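Local coordinates for alpha-galactosidase (Umbelopsis vinacea, PDB 3A5V), which hydrolyses terminal alpha-galactosyl residues from galactosides, as a tetrameric, N-glycosylated member of glycoside hydrolase family 27, at residues D343-N348 against M391-S396; I358-L363 against G370-H375. One frame throughout, in Å; residues are numbered along the deposited sequence.

Contact 1 of 2, residues D343-N348 against M391-S396; sequences DIWVYN and MDSATS. With NAG (2-acetamido-2-deoxy-beta-D-glucopyranose), chain D; NAG (2-acetamido-2-deoxy-beta-D-glucopyranose), chain B.
Trp345 meets the C-terminal tail with the flat of its indole: Ala394 CB lies over the six-membered ring, 4.0 Å from its centroid, in a CH-pi contact, with Trp345 CZ3 3.6 Å from that methyl. Ser393 OG stands over the same face near the rim, 3.4 Å above the plane, while Ile344 CG2 lies against the opposite face, so the indole is sandwiched. Trp345 CG, placed beside the backbone N (chi1 -69°), carries the ring across to the tail just where the chain leaves helix 341-344. On the looser, partly exposed side, Thr395 crosses Asn348 at about a right angle, with Thr395 CG2 3.8 Å from Asn348 ND2. The tail shapes itself through an ST turn, in which Ser393 OG accepts from Thr395 N at 3.0 Å. At its other end Asp392 OD2 accepts a hydrogen bond from N2 of the second N-acetylglucosamine (NAG of chain D), 3.0 Å, while OD1 accepts from Ser393 N. The buried Asp392 O has no polar partner. The two segments are thus joined mainly by dispersion at the indole face, while polar groups shape the tail and link it by a hydrogen bond to the glycan.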
loop_
_atom_site.group_PDB
_atom_site.type_symbol
_atom_site.label_atom_id
_atom_site.label_comp_id
_atom_site.label_asym_id
_atom_site.label_seq_id
_atom_site.Cartn_x
_atom_site.Cartn_y
_atom_site.Cartn_z
ATOM N N ASP A 343 33.338 10.216 3.212
ATOM C CA ASP A 343 32.237 9.277 2.966
ATOM C C ASP A 343 32.242 8.120 3.964
ATOM O O ASP A 343 31.189 7.772 4.497
ATOM C CB ASP A 343 32.287 8.744 1.548
ATOM C CG ASP A 343 31.742 9.756 0.533
ATOM O OD1 ASP A 343 30.923 10.636 0.908
ATOM O OD2 ASP A 343 32.138 9.655 -0.626
ATOM N N ILE A 344 33.415 7.538 4.210
ATOM C CA ILE A 344 33.544 6.415 5.156
ATOM C C ILE A 344 32.964 6.766 6.538
ATOM O O ILE A 344 32.269 5.934 7.156
ATOM C CB ILE A 344 35.010 5.903 5.251
ATOM C CG1 ILE A 344 35.424 5.273 3.904
ATOM C CG2 ILE A 344 35.180 4.863 6.406
ATOM C CD1 ILE A 344 36.961 5.136 3.701
ATOM N N TRP A 345 33.249 7.990 7.004
ATOM C CA TRP A 345 32.722 8.491 8.284
ATOM C C TRP A 345 31.676 9.619 8.100
ATOM O O TRP A 345 31.612 10.567 8.903
ATOM C CB TRP A 345 33.881 8.928 9.216
ATOM C CG TRP A 345 34.681 7.727 9.682
ATOM C CD1 TRP A 345 34.339 6.860 10.675
ATOM C CD2 TRP A 345 35.920 7.255 9.148
ATOM N NE1 TRP A 345 35.293 5.883 10.808
ATOM C CE2 TRP A 345 36.277 6.096 9.884
ATOM C CE3 TRP A 345 36.771 7.697 8.121
ATOM C CZ2 TRP A 345 37.439 5.368 9.626
ATOM C CZ3 TRP A 345 37.931 6.973 7.858
ATOM C CH2 TRP A 345 38.261 5.823 8.620
ATOM N N VAL A 346 30.842 9.499 7.061
ATOM C CA VAL A 346 29.825 10.525 6.770
ATOM C C VAL A 346 28.953 10.916 7.982
ATOM O O VAL A 346 28.687 12.100 8.178
ATOM C CB VAL A 346 28.925 10.168 5.522
ATOM C CG1 VAL A 346 28.151 8.838 5.713
ATOM C CG2 VAL A 346 27.973 11.338 5.151
ATOM N N TYR A 347 28.525 9.942 8.793
ATOM C CA TYR A 347 27.602 10.239 9.889
ATOM C C TYR A 347 28.288 11.015 11.015
ATOM O O TYR A 347 27.614 11.607 11.872
ATOM C CB TYR A 347 26.895 8.970 10.389
ATOM C CG TYR A 347 26.205 8.233 9.246
ATOM C CD1 TYR A 347 25.240 8.878 8.454
ATOM C CD2 TYR A 347 26.542 6.913 8.940
ATOM C CE1 TYR A 347 24.638 8.220 7.379
ATOM C CE2 TYR A 347 25.919 6.234 7.893
ATOM C CZ TYR A 347 24.985 6.903 7.112
ATOM O OH TYR A 347 24.392 6.235 6.076
ATOM N N ASN A 348 29.623 11.028 10.988
ATOM C CA ASN A 348 30.403 11.820 11.949
ATOM C C ASN A 348 30.721 13.241 11.501
ATOM O O ASN A 348 31.282 14.006 12.278
ATOM C CB ASN A 348 31.711 11.113 12.315
ATOM C CG ASN A 348 31.482 9.811 13.051
ATOM O OD1 ASN A 348 31.561 8.729 12.459
ATOM N ND2 ASN A 348 31.220 9.902 14.346
ATOM N N MET A 391 42.428 0.270 10.381
ATOM C CA MET A 391 42.947 -0.109 11.701
ATOM C C MET A 391 42.808 1.003 12.739
ATOM O O MET A 391 43.104 0.820 13.916
ATOM C CB MET A 391 44.399 -0.605 11.589
ATOM C CG MET A 391 44.566 -1.789 10.654
ATOM S SD MET A 391 43.641 -3.274 11.143
ATOM C CE MET A 391 44.631 -3.796 12.535
ATOM N N ASP A 392 42.319 2.153 12.284
ATOM C CA ASP A 392 42.012 3.270 13.154
ATOM C C ASP A 392 40.898 4.081 12.486
ATOM O O ASP A 392 40.456 3.764 11.371
ATOM C CB ASP A 392 43.265 4.137 13.393
ATOM C CG ASP A 392 43.247 4.869 14.759
ATOM O OD1 ASP A 392 42.159 5.153 15.308
ATOM O OD2 ASP A 392 44.339 5.149 15.296
ATOM N N SER A 393 40.445 5.114 13.186
ATOM C CA SER A 393 39.349 5.963 12.741
ATOM C C SER A 393 39.860 7.367 12.431
ATOM O O SER A 393 40.793 7.850 13.074
ATOM C CB SER A 393 38.308 6.047 13.857
ATOM O OG SER A 393 37.289 6.969 13.528
ATOM N N ALA A 394 39.237 8.026 11.460
ATOM C CA ALA A 394 39.505 9.450 11.202
ATOM C C ALA A 394 38.630 10.400 12.030
ATOM O O ALA A 394 38.735 11.614 11.890
ATOM C CB ALA A 394 39.375 9.769 9.707
ATOM N N THR A 395 37.785 9.856 12.901
ATOM C CA THR A 395 36.829 10.676 13.650
ATOM C C THR A 395 37.571 11.537 14.691
ATOM O O THR A 395 38.448 11.036 15.394
ATOM C CB THR A 395 35.719 9.811 14.312
ATOM O OG1 THR A 395 34.914 9.192 13.279
ATOM C CG2 THR A 395 34.810 10.659 15.222
ATOM N N SER A 396 37.235 12.827 14.734
ATOM C CA SER A 396 37.776 13.772 15.710
ATOM C C SER A 396 36.835 13.875 16.904
ATOM O O SER A 396 35.608 13.923 16.743
ATOM C CB SER A 396 37.918 15.170 15.086
ATOM O OG SER A 396 38.957 15.247 14.113
HETATM C C1 NAG D . 48.366 5.408 14.988
HETATM C C2 NAG D . 47.949 4.676 16.269
HETATM C C3 NAG D . 47.501 5.640 17.372
HETATM C C4 NAG D . 48.384 6.894 17.486
HETATM C C5 NAG D . 48.754 7.452 16.102
HETATM C C6 NAG D . 49.748 8.614 16.183
HETATM C C7 NAG D . 47.045 2.425 15.936
HETATM C C8 NAG D . 45.813 1.599 15.682
HETATM N N2 NAG D . 46.861 3.737 16.043
HETATM O O3 NAG D . 47.471 4.927 18.597
HETATM O O4 NAG D . 47.690 7.885 18.219
HETATM O O5 NAG D . 49.301 6.422 15.291
HETATM O O6 NAG D . 51.050 8.119 16.440
HETATM O O7 NAG D . 48.143 1.878 16.018
HETATM C C1 NAG B . 49.617 4.288 9.963
HETATM C C2 NAG B . 50.295 5.460 10.697
HETATM C C3 NAG B . 50.295 5.233 12.212
HETATM C C4 NAG B . 48.881 4.931 12.711
HETATM C C5 NAG B . 48.236 3.826 11.855
HETATM C C6 NAG B . 46.780 3.588 12.268
HETATM C C7 NAG B . 52.074 6.862 9.796
HETATM C C8 NAG B . 53.424 6.909 9.131
HETATM N N2 NAG B . 51.654 5.669 10.214
HETATM O O3 NAG B . 50.798 6.373 12.877
HETATM O O4 NAG B . 48.935 4.472 14.049
HETATM O O5 NAG B . 48.304 4.151 10.487
HETATM O O6 NAG B . 46.251 2.475 11.589
HETATM O O7 NAG B . 51.421 7.905 9.954
#

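Contact 2 of 2, residues I358-L363 against G370-H375; sequences IEVRDL and GNFSNH. With NAG (2-acetamido-2-deoxy-beta-D-glucopyranose), chain B.
Residues 358-363 and 370-375 form an antiparallel beta-hairpin contact at the edge of the six-stranded sheet of the C-terminal beta domain, where strand 367-372 is outermost within the chain. The pairing is short and strongly twisted, the two strand segments running at 124° to each other. Ile358 and Phe372 make the hydrogen-bonded pair, with Ile358 N to Phe372 O and Phe372 N to Ile358 O both 2.9 Å. The next rung is Val360 N to Gly370 O, also 2.9 Å and nearly straight (169°). Between them Glu359 and Asn371 form the non-hydrogen-bonded pair, their CA atoms just 4.0 Å apart. Here CA-H groups add to the carbonyl contacts: Asn371 CA approaches Ile358 O at 3.3 Å, and Glu359 CA similarly approaches Gly370 O.

Phe372 packs on Val360 at about a right angle, Val360 CG2 touching ring atom CD1 at 3.7 Å, and Trp341 lies against Phe372 as well. On the face carrying Glu359 and Asn371, the Asn371 amide is glycosylated, ND2 being bonded to C1 of NAG B, in the sequon Asn371-Phe372-Ser373. Its OD1 leans on Glu359 CB at 3.4 Å, while ND2 also hydrogen-bonds Ser357 OG. With CG anti to the backbone N (chi1 -176°), the extended Glu359 side chain carries OE2 to a hydrogen bond with Ser368 OG. The sugar folds back over the hairpin, and its O6 accepts from Glu359 N at 3.1 Å. The first N-acetylglucosamine is therefore tied to both strands, covalently to one and by a main-chain hydrogen bond to the other, which should restrict how freely the glycan root swings.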
loop_
_atom_site.group_PDB
_atom_site.type_symbol
_atom_site.label_atom_id
_atom_site.label_comp_id
_atom_site.label_asym_id
_atom_site.label_seq_id
_atom_site.Cartn_x
_atom_site.Cartn_y
_atom_site.Cartn_z
ATOM N N ILE A 358 46.046 6.225 8.071
ATOM C CA ILE A 358 45.452 5.024 8.666
ATOM C C ILE A 358 45.862 3.801 7.845
ATOM O O ILE A 358 45.857 3.844 6.609
ATOM C CB ILE A 358 43.881 5.118 8.728
ATOM C CG1 ILE A 358 43.424 6.332 9.551
ATOM C CG2 ILE A 358 43.250 3.834 9.314
ATOM C CD1 ILE A 358 41.931 6.673 9.366
ATOM N N GLU A 359 46.226 2.723 8.541
ATOM C CA GLU A 359 46.559 1.465 7.892
ATOM C C GLU A 359 45.286 0.754 7.441
ATOM O O GLU A 359 44.324 0.635 8.206
ATOM C CB GLU A 359 47.334 0.524 8.827
ATOM C CG GLU A 359 47.762 -0.757 8.103
ATOM C CD GLU A 359 48.349 -1.850 9.001
ATOM O OE1 GLU A 359 48.371 -1.701 10.236
ATOM O OE2 GLU A 359 48.769 -2.884 8.434
ATOM N N VAL A 360 45.312 0.262 6.206
ATOM C CA VAL A 360 44.170 -0.445 5.628
ATOM C C VAL A 360 44.601 -1.863 5.289
ATOM O O VAL A 360 45.635 -2.068 4.635
ATOM C CB VAL A 360 43.662 0.254 4.341
ATOM C CG1 VAL A 360 42.446 -0.511 3.753
ATOM C CG2 VAL A 360 43.297 1.722 4.636
ATOM N N ARG A 361 43.811 -2.832 5.737
ATOM C CA ARG A 361 44.090 -4.250 5.478
ATOM C C ARG A 361 43.031 -4.823 4.532
ATOM O O ARG A 361 41.840 -4.513 4.659
ATOM C CB ARG A 361 44.072 -5.019 6.798
ATOM C CG ARG A 361 44.331 -6.514 6.675
ATOM C CD ARG A 361 44.407 -7.160 8.060
ATOM N NE ARG A 361 44.766 -8.585 7.992
ATOM C CZ ARG A 361 46.012 -9.048 7.885
ATOM N NH1 ARG A 361 47.044 -8.203 7.795
ATOM N NH2 ARG A 361 46.227 -10.363 7.837
ATOM N N ASP A 362 43.472 -5.658 3.597
ATOM C CA ASP A 362 42.563 -6.365 2.700
ATOM C C ASP A 362 42.274 -7.708 3.359
ATOM O O ASP A 362 43.182 -8.543 3.505
ATOM C CB ASP A 362 43.197 -6.536 1.314
ATOM C CG ASP A 362 42.249 -7.165 0.289
ATOM O OD1 ASP A 362 41.502 -8.122 0.631
ATOM O OD2 ASP A 362 42.262 -6.705 -0.876
ATOM N N LEU A 363 41.014 -7.907 3.759
ATOM C CA LEU A 363 40.628 -9.080 4.559
ATOM C C LEU A 363 40.551 -10.392 3.781
ATOM O O LEU A 363 40.779 -11.475 4.349
ATOM C CB LEU A 363 39.309 -8.822 5.302
ATOM C CG LEU A 363 39.323 -7.658 6.302
ATOM C CD1 LEU A 363 38.063 -7.732 7.144
ATOM C CD2 LEU A 363 40.589 -7.668 7.214
ATOM N N GLY A 370 49.096 -1.110 3.579
ATOM C CA GLY A 370 49.873 0.052 4.005
ATOM C C GLY A 370 48.973 1.152 4.543
ATOM O O GLY A 370 47.781 0.927 4.778
ATOM N N ASN A 371 49.549 2.333 4.745
ATOM C CA ASN A 371 48.820 3.487 5.258
ATOM C C ASN A 371 48.333 4.380 4.125
ATOM O O ASN A 371 49.001 4.501 3.092
ATOM C CB ASN A 371 49.711 4.312 6.193
ATOM C CG ASN A 371 49.703 3.800 7.630
ATOM O OD1 ASN A 371 49.824 2.597 7.872
ATOM N ND2 ASN A 371 49.568 4.736 8.589
ATOM N N PHE A 372 47.181 5.014 4.344
ATOM C CA PHE A 372 46.551 5.919 3.386
ATOM C C PHE A 372 46.011 7.130 4.150
ATOM O O PHE A 372 45.705 7.018 5.341
ATOM C CB PHE A 372 45.362 5.211 2.702
ATOM C CG PHE A 372 45.755 4.046 1.835
ATOM C CD1 PHE A 372 46.039 2.801 2.399
ATOM C CD2 PHE A 372 45.850 4.199 0.450
ATOM C CE1 PHE A 372 46.412 1.716 1.598
ATOM C CE2 PHE A 372 46.225 3.117 -0.364
ATOM C CZ PHE A 372 46.505 1.875 0.216
ATOM N N SER A 373 45.897 8.272 3.467
ATOM C CA SER A 373 45.128 9.418 3.965
ATOM C C SER A 373 44.167 9.863 2.875
ATOM O O SER A 373 44.399 9.572 1.695
ATOM C CB SER A 373 46.032 10.573 4.418
ATOM O OG SER A 373 46.743 11.107 3.334
ATOM N N ASN A 374 43.097 10.547 3.290
ATOM C CA ASN A 374 42.143 11.231 2.402
ATOM C C ASN A 374 41.169 10.337 1.627
ATOM O O ASN A 374 39.961 10.575 1.653
ATOM C CB ASN A 374 42.876 12.160 1.417
ATOM C CG ASN A 374 43.454 13.394 2.096
ATOM O OD1 ASN A 374 44.633 13.420 2.414
ATOM N ND2 ASN A 374 42.622 14.409 2.331
ATOM N N HIS A 375 41.708 9.335 0.926
ATOM C CA HIS A 375 40.900 8.459 0.067
ATOM C C HIS A 375 41.723 7.219 -0.256
ATOM O O HIS A 375 42.951 7.221 -0.108
ATOM C CB HIS A 375 40.534 9.162 -1.252
ATOM C CG HIS A 375 41.731 9.525 -2.080
ATOM N ND1 HIS A 375 42.188 10.817 -2.194
ATOM C CD2 HIS A 375 42.585 8.758 -2.802
ATOM C CE1 HIS A 375 43.268 10.838 -2.956
ATOM N NE2 HIS A 375 43.533 9.599 -3.331
HETATM C C1 NAG B . 49.617 4.288 9.963
HETATM C C2 NAG B . 50.295 5.460 10.697
HETATM C C3 NAG B . 50.295 5.233 12.212
HETATM C C4 NAG B . 48.881 4.931 12.711
HETATM C C5 NAG B . 48.236 3.826 11.855
HETATM C C6 NAG B . 46.780 3.588 12.268
HETATM C C7 NAG B . 52.074 6.862 9.796
HETATM C C8 NAG B . 53.424 6.909 9.131
HETATM N N2 NAG B . 51.654 5.669 10.214
HETATM O O3 NAG B . 50.798 6.373 12.877
HETATM O O4 NAG B . 48.935 4.472 14.049
HETATM O O5 NAG B . 48.304 4.151 10.487
HETATM O O6 NAG B . 46.251 2.475 11.589
HETATM O O7 NAG B . 51.421 7.905 9.954
#

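In the fold
The two contacts, centred 13 Å apart, meet along strand 358-362. The probable hydrogen bond from Met391 N to Glu359 O (2.9 Å) holds the start of the 391-396 tail to that strand. Ile358 packs under the tail, its CG2 3.5 Å from Asp392 O and its CD1 3.7 Å from Ala394 N, and also touches Trp345. Both contacts touch NAG B, whose O4 carries NAG D. They lie in the C-terminal domain and not the (beta/alpha)8 barrel, which in family 27 enzymes carries the active site. Contact 1 also adjoins a subunit interface: Tyr347 OH hydrogen-bonds Asp198 of the second subunit. The Asn348 side chain lies about 4 Å from a bound polyether, probably from the crystallisation liquor.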